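Probable transcriptional regulatory protein, Rv1404 (Mycobacterium tuberculosis, PDB 2NYX) probably binds DNA as a transcription factor of the MarR family, regulating gene expression through a winged helix-turn-helix domain. Local coordinates at residues B[85-93]-B[102-112]. Sequence-based numbering, arbitrary orientation.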
ATOM      1  N   GLY B  85      -3.722   1.447  22.118  1.00 25.34           N
ATOM      2  CA  GLY B  85      -3.173   0.344  22.887  1.00 24.99           C
ATOM      3  C   GLY B  85      -1.694   0.127  22.644  1.00 24.94           C
ATOM      4  O   GLY B  85      -0.987  -0.297  23.541  1.00 25.26           O
ATOM      5  N   ALA B  86      -1.226   0.420  21.436  1.00 25.05           N
ATOM      6  CA  ALA B  86       0.178   0.242  21.077  1.00 25.14           C
ATOM      7  C   ALA B  86       1.015   1.521  21.244  1.00 25.56           C
ATOM      8  O   ALA B  86       2.125   1.605  20.735  1.00 25.47           O
ATOM      9  CB  ALA B  86       0.289  -0.302  19.660  1.00 25.15           C
ATOM     10  N   GLU B  87       0.477   2.494  21.980  1.00 26.33           N
ATOM     11  CA  GLU B  87       1.145   3.776  22.297  1.00 27.05           C
ATOM     12  C   GLU B  87       1.560   4.607  21.089  1.00 26.64           C
ATOM     13  O   GLU B  87       2.491   5.396  21.178  1.00 26.54           O
ATOM     14  CB  GLU B  87       2.362   3.587  23.218  1.00 27.59           C
ATOM     15  CG  GLU B  87       2.059   3.397  24.686  1.00 30.20           C
ATOM     16  CD  GLU B  87       1.923   1.933  25.059  1.00 34.04           C
ATOM     17  OE1 GLU B  87       2.711   1.451  25.913  1.00 34.87           O
ATOM     18  OE2 GLU B  87       1.034   1.262  24.489  1.00 34.78           O
ATOM     19  N   LEU B  88       0.873   4.443  19.969  1.00 26.62           N
ATOM     20  CA  LEU B  88       1.177   5.227  18.771  1.00 26.53           C
ATOM     21  C   LEU B  88       0.242   6.434  18.618  1.00 26.71           C
ATOM     22  O   LEU B  88       0.541   7.377  17.879  1.00 26.30           O
ATOM     23  CB  LEU B  88       1.164   4.326  17.525  1.00 26.39           C
ATOM     24  CG  LEU B  88       2.109   3.111  17.579  1.00 25.83           C
ATOM     25  CD1 LEU B  88       1.684   2.019  16.621  1.00 27.23           C
ATOM     26  CD2 LEU B  88       3.530   3.502  17.307  1.00 25.39           C
ATOM     27  N   ILE B  89      -0.875   6.403  19.343  1.00 27.58           N
ATOM     28  CA  ILE B  89      -1.899   7.458  19.304  1.00 28.13           C
ATOM     29  C   ILE B  89      -2.416   7.798  20.710  1.00 28.63           C
ATOM     30  O   ILE B  89      -2.671   6.907  21.522  1.00 28.57           O
ATOM     31  CB  ILE B  89      -3.073   7.068  18.360  1.00 27.98           C
ATOM     32  CG1 ILE B  89      -2.608   7.093  16.906  1.00 28.22           C
ATOM     33  CG2 ILE B  89      -4.269   7.992  18.532  1.00 27.83           C
ATOM     34  CD1 ILE B  89      -3.623   6.571  15.922  1.00 30.17           C
ATOM     35  N   ASP B  90      -2.535   9.098  20.980  1.00 29.36           N
ATOM     36  CA  ASP B  90      -3.201   9.624  22.162  1.00 30.05           C
ATOM     37  C   ASP B  90      -4.591  10.154  21.808  1.00 30.35           C
ATOM     38  O   ASP B  90      -4.798  10.691  20.718  1.00 30.19           O
ATOM     39  CB  ASP B  90      -2.387  10.772  22.743  1.00 30.50           C
ATOM     40  CG  ASP B  90      -1.360  10.318  23.775  1.00 32.82           C
ATOM     41  OD1 ASP B  90      -1.576   9.280  24.452  1.00 35.05           O
ATOM     42  OD2 ASP B  90      -0.337  11.031  23.932  1.00 35.42           O
ATOM     43  N   ARG B  91      -5.545  10.001  22.722  1.00 30.92           N
ATOM     44  CA  ARG B  91      -6.841  10.667  22.582  1.00 31.65           C
ATOM     45  C   ARG B  91      -6.817  12.001  23.342  1.00 31.96           C
ATOM     46  O   ARG B  91      -6.448  12.040  24.510  1.00 31.87           O
ATOM     47  CB  ARG B  91      -7.979   9.770  23.082  1.00 31.87           C
ATOM     48  CG  ARG B  91      -7.943   8.327  22.574  1.00 33.37           C
ATOM     49  CD  ARG B  91      -8.200   8.209  21.061  1.00 35.82           C
ATOM     50  NE  ARG B  91      -9.622   8.010  20.765  1.00 38.55           N
ATOM     51  CZ  ARG B  91     -10.387   8.890  20.126  1.00 39.58           C
ATOM     52  NH1 ARG B  91      -9.870  10.032  19.689  1.00 40.81           N
ATOM     53  NH2 ARG B  91     -11.669   8.627  19.918  1.00 39.62           N
ATOM     54  N   LEU B  92      -7.193  13.087  22.677  1.00 32.64           N
ATOM     55  CA  LEU B  92      -7.129  14.417  23.281  1.00 33.87           C
ATOM     56  C   LEU B  92      -8.505  15.085  23.374  1.00 34.83           C
ATOM     57  O   LEU B  92      -9.362  14.827  22.535  1.00 34.92           O
ATOM     58  CB  LEU B  92      -6.194  15.334  22.484  1.00 33.80           C
ATOM     59  CG  LEU B  92      -4.836  14.873  21.958  1.00 33.89           C
ATOM     60  CD1 LEU B  92      -4.300  15.939  21.025  1.00 34.16           C
ATOM     61  CD2 LEU B  92      -3.846  14.583  23.066  1.00 33.33           C
ATOM     62  N   PRO B  93      -8.710  15.969  24.376  1.00 35.83           N
ATOM     63  CA  PRO B  93      -9.979  16.683  24.503  1.00 36.65           C
ATOM     64  C   PRO B  93     -10.212  17.613  23.319  1.00 37.51           C
ATOM     65  O   PRO B  93      -9.258  18.181  22.786  1.00 38.12           O
ATOM     66  CB  PRO B  93      -9.794  17.505  25.785  1.00 36.53           C
ATOM     67  CG  PRO B  93      -8.708  16.830  26.525  1.00 36.29           C
ATOM     68  CD  PRO B  93      -7.778  16.364  25.446  1.00 36.00           C
ATOM     69  N   LEU B 102     -10.468  13.866  20.255  1.00 32.27           N
ATOM     70  CA  LEU B 102      -9.591  13.967  19.096  1.00 31.46           C
ATOM     71  C   LEU B 102      -8.522  12.880  19.127  1.00 30.76           C
ATOM     72  O   LEU B 102      -8.168  12.395  20.186  1.00 31.06           O
ATOM     73  CB  LEU B 102      -8.945  15.353  19.044  1.00 31.30           C
ATOM     74  CG  LEU B 102      -9.530  16.410  18.106  1.00 31.10           C
ATOM     75  CD1 LEU B 102     -11.040  16.410  18.098  1.00 31.32           C
ATOM     76  CD2 LEU B 102      -9.002  17.786  18.471  1.00 31.44           C
ATOM     77  N   ALA B 103      -8.032  12.488  17.958  1.00 30.18           N
ATOM     78  CA  ALA B 103      -6.917  11.544  17.849  1.00 29.39           C
ATOM     79  C   ALA B 103      -5.647  12.261  17.393  1.00 28.80           C
ATOM     80  O   ALA B 103      -5.679  13.074  16.476  1.00 28.75           O
ATOM     81  CB  ALA B 103      -7.264  10.426  16.874  1.00 29.33           C
ATOM     82  N   ALA B 104      -4.525  11.949  18.020  1.00 28.40           N
ATOM     83  CA  ALA B 104      -3.257  12.580  17.654  1.00 28.41           C
ATOM     84  C   ALA B 104      -2.084  11.639  17.838  1.00 28.22           C
ATOM     85  O   ALA B 104      -2.165  10.671  18.596  1.00 28.19           O
ATOM     86  CB  ALA B 104      -3.032  13.874  18.448  1.00 28.38           C
ATOM     87  N   LEU B 105      -0.993  11.933  17.139  1.00 28.07           N
ATOM     88  CA  LEU B 105       0.207  11.120  17.233  1.00 28.04           C
ATOM     89  C   LEU B 105       0.945  11.286  18.547  1.00 27.97           C
ATOM     90  O   LEU B 105       0.989  12.352  19.149  1.00 28.20           O
ATOM     91  CB  LEU B 105       1.171  11.408  16.082  1.00 28.12           C
ATOM     92  CG  LEU B 105       0.874  10.789  14.718  1.00 28.32           C
ATOM     93  CD1 LEU B 105       1.916  11.236  13.715  1.00 26.77           C
ATOM     94  CD2 LEU B 105       0.814   9.258  14.801  1.00 28.73           C
ATOM     95  N   THR B 106       1.534  10.180  18.952  1.00 28.07           N
ATOM     96  CA  THR B 106       2.444  10.077  20.053  1.00 27.83           C
ATOM     97  C   THR B 106       3.868  10.216  19.502  1.00 27.76           C
ATOM     98  O   THR B 106       4.081  10.081  18.300  1.00 27.78           O
ATOM     99  CB  THR B 106       2.190   8.715  20.689  1.00 27.76           C
ATOM    100  OG1 THR B 106       1.602   8.900  21.982  1.00 28.73           O
ATOM    101  CG2 THR B 106       3.435   7.914  20.804  1.00 28.18           C
ATOM    102  N   LYS B 107       4.840  10.505  20.363  1.00 28.05           N
ATOM    103  CA  LYS B 107       6.239  10.624  19.922  1.00 28.18           C
ATOM    104  C   LYS B 107       6.683   9.383  19.137  1.00 27.62           C
ATOM    105  O   LYS B 107       7.257   9.489  18.053  1.00 27.26           O
ATOM    106  CB  LYS B 107       7.174  10.851  21.110  1.00 28.11           C
ATOM    107  CG  LYS B 107       8.371  11.767  20.818  1.00 31.06           C
ATOM    108  CD  LYS B 107       9.139  11.398  19.530  1.00 34.66           C
ATOM    109  CE  LYS B 107       9.781  12.630  18.855  1.00 37.43           C
ATOM    110  NZ  LYS B 107       8.802  13.658  18.344  1.00 37.42           N
ATOM    111  N   ARG B 108       6.409   8.219  19.714  1.00 27.49           N
ATOM    112  CA  ARG B 108       6.697   6.927  19.123  1.00 27.24           C
ATOM    113  C   ARG B 108       5.959   6.766  17.809  1.00 27.04           C
ATOM    114  O   ARG B 108       6.519   6.244  16.855  1.00 27.42           O
ATOM    115  CB  ARG B 108       6.323   5.832  20.117  1.00 27.48           C
ATOM    116  CG  ARG B 108       6.109   4.463  19.538  1.00 29.23           C
ATOM    117  CD  ARG B 108       6.690   3.413  20.452  1.00 33.78           C
ATOM    118  NE  ARG B 108       5.754   2.320  20.691  1.00 36.70           N
ATOM    119  CZ  ARG B 108       5.495   1.805  21.889  1.00 39.11           C
ATOM    120  NH1 ARG B 108       6.119   2.268  22.972  1.00 39.47           N
ATOM    121  NH2 ARG B 108       4.622   0.806  22.004  1.00 40.28           N
ATOM    122  N   GLY B 109       4.711   7.225  17.759  1.00 26.70           N
ATOM    123  CA  GLY B 109       3.962   7.310  16.514  1.00 26.53           C
ATOM    124  C   GLY B 109       4.711   8.076  15.434  1.00 26.44           C
ATOM    125  O   GLY B 109       4.821   7.606  14.304  1.00 26.38           O
ATOM    126  N   ARG B 110       5.240   9.247  15.785  1.00 26.50           N
ATOM    127  CA  ARG B 110       5.951  10.100  14.823  1.00 26.58           C
ATOM    128  C   ARG B 110       7.254   9.458  14.360  1.00 26.64           C
ATOM    129  O   ARG B 110       7.629   9.591  13.188  1.00 26.71           O
ATOM    130  CB  ARG B 110       6.221  11.502  15.388  1.00 26.20           C
ATOM    131  CG  ARG B 110       5.066  12.092  16.179  1.00 26.76           C
ATOM    132  CD  ARG B 110       5.341  13.517  16.672  1.00 26.75           C
ATOM    133  NE  ARG B 110       4.573  14.466  15.876  1.00 28.59           N
ATOM    134  CZ  ARG B 110       3.512  15.146  16.312  1.00 29.88           C
ATOM    135  NH1 ARG B 110       3.093  15.033  17.572  1.00 30.40           N
ATOM    136  NH2 ARG B 110       2.879  15.970  15.487  1.00 30.15           N
ATOM    137  N   ASP B 111       7.930   8.764  15.275  1.00 26.62           N
ATOM    138  CA  ASP B 111       9.140   8.012  14.946  1.00 27.02           C
ATOM    139  C   ASP B 111       8.854   6.898  13.951  1.00 26.62           C
ATOM    140  O   ASP B 111       9.596   6.724  12.992  1.00 26.62           O
ATOM    141  CB  ASP B 111       9.776   7.427  16.200  1.00 27.54           C
ATOM    142  CG  ASP B 111      10.376   8.493  17.093  1.00 30.60           C
ATOM    143  OD1 ASP B 111      10.831   9.542  16.561  1.00 33.27           O
ATOM    144  OD2 ASP B 111      10.397   8.281  18.332  1.00 33.03           O
ATOM    145  N   VAL B 112       7.774   6.158  14.179  1.00 26.28           N
ATOM    146  CA  VAL B 112       7.339   5.117  13.255  1.00 26.11           C
ATOM    147  C   VAL B 112       7.157   5.670  11.837  1.00 26.39           C
ATOM    148  O   VAL B 112       7.749   5.146  10.893  1.00 26.20           O
ATOM    149  CB  VAL B 112       6.075   4.397  13.773  1.00 25.88           C
ATOM    150  CG1 VAL B 112       5.338   3.671  12.657  1.00 25.61           C
ATOM    151  CG2 VAL B 112       6.455   3.423  14.867  1.00 25.76           C
TER
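The beta hairpin that forms the wing of a winged helix-turn-helix domain, as in other MarR-family proteins, pairs D90 with A104 and L92 with L102 as antiparallel hydrogen-bonded pairs, and it illustrates how a short ladder can be tied to the helices at its base. D90 N donates to A104 O at 2.9 Å and A104 N returns a bond to D90 O at 3.0 Å; toward the tip, L102 N reaches L92 O at 2.7 Å in the carbonyl plane. The methyl CD1 of L92 lies 3.5 Å from A104 CB, on the same face of the sheet. On the other face the R91 chain, bent at chi2 (-67°) and chi3, folds back until NH1 makes a weak bond to L102 O, with a second weak one to L101 O.

Beyond the ladder, T106 N approaches L88 O from above the carbonyl plane at 3.2 Å, joining the turn after helix 73-85, which ends in a Schellman motif with E87 as C-prime residue, to the start of helix 107-128. There L88 CD2 packs 3.5 Å from R108 CG and touches V112 CG2, while E87 CB sits over one face of the R108 guanidinium, offset toward its rim. I89 and L105 pack the strands' inner ends on L54 of helix 45-57. Backbone bonds thus hold the strands and apolar packing their base, where E87 OE2, 4.4 Å from R108 NH2 and out of the guanidinium plane, probably adds charge attraction without a salt bridge.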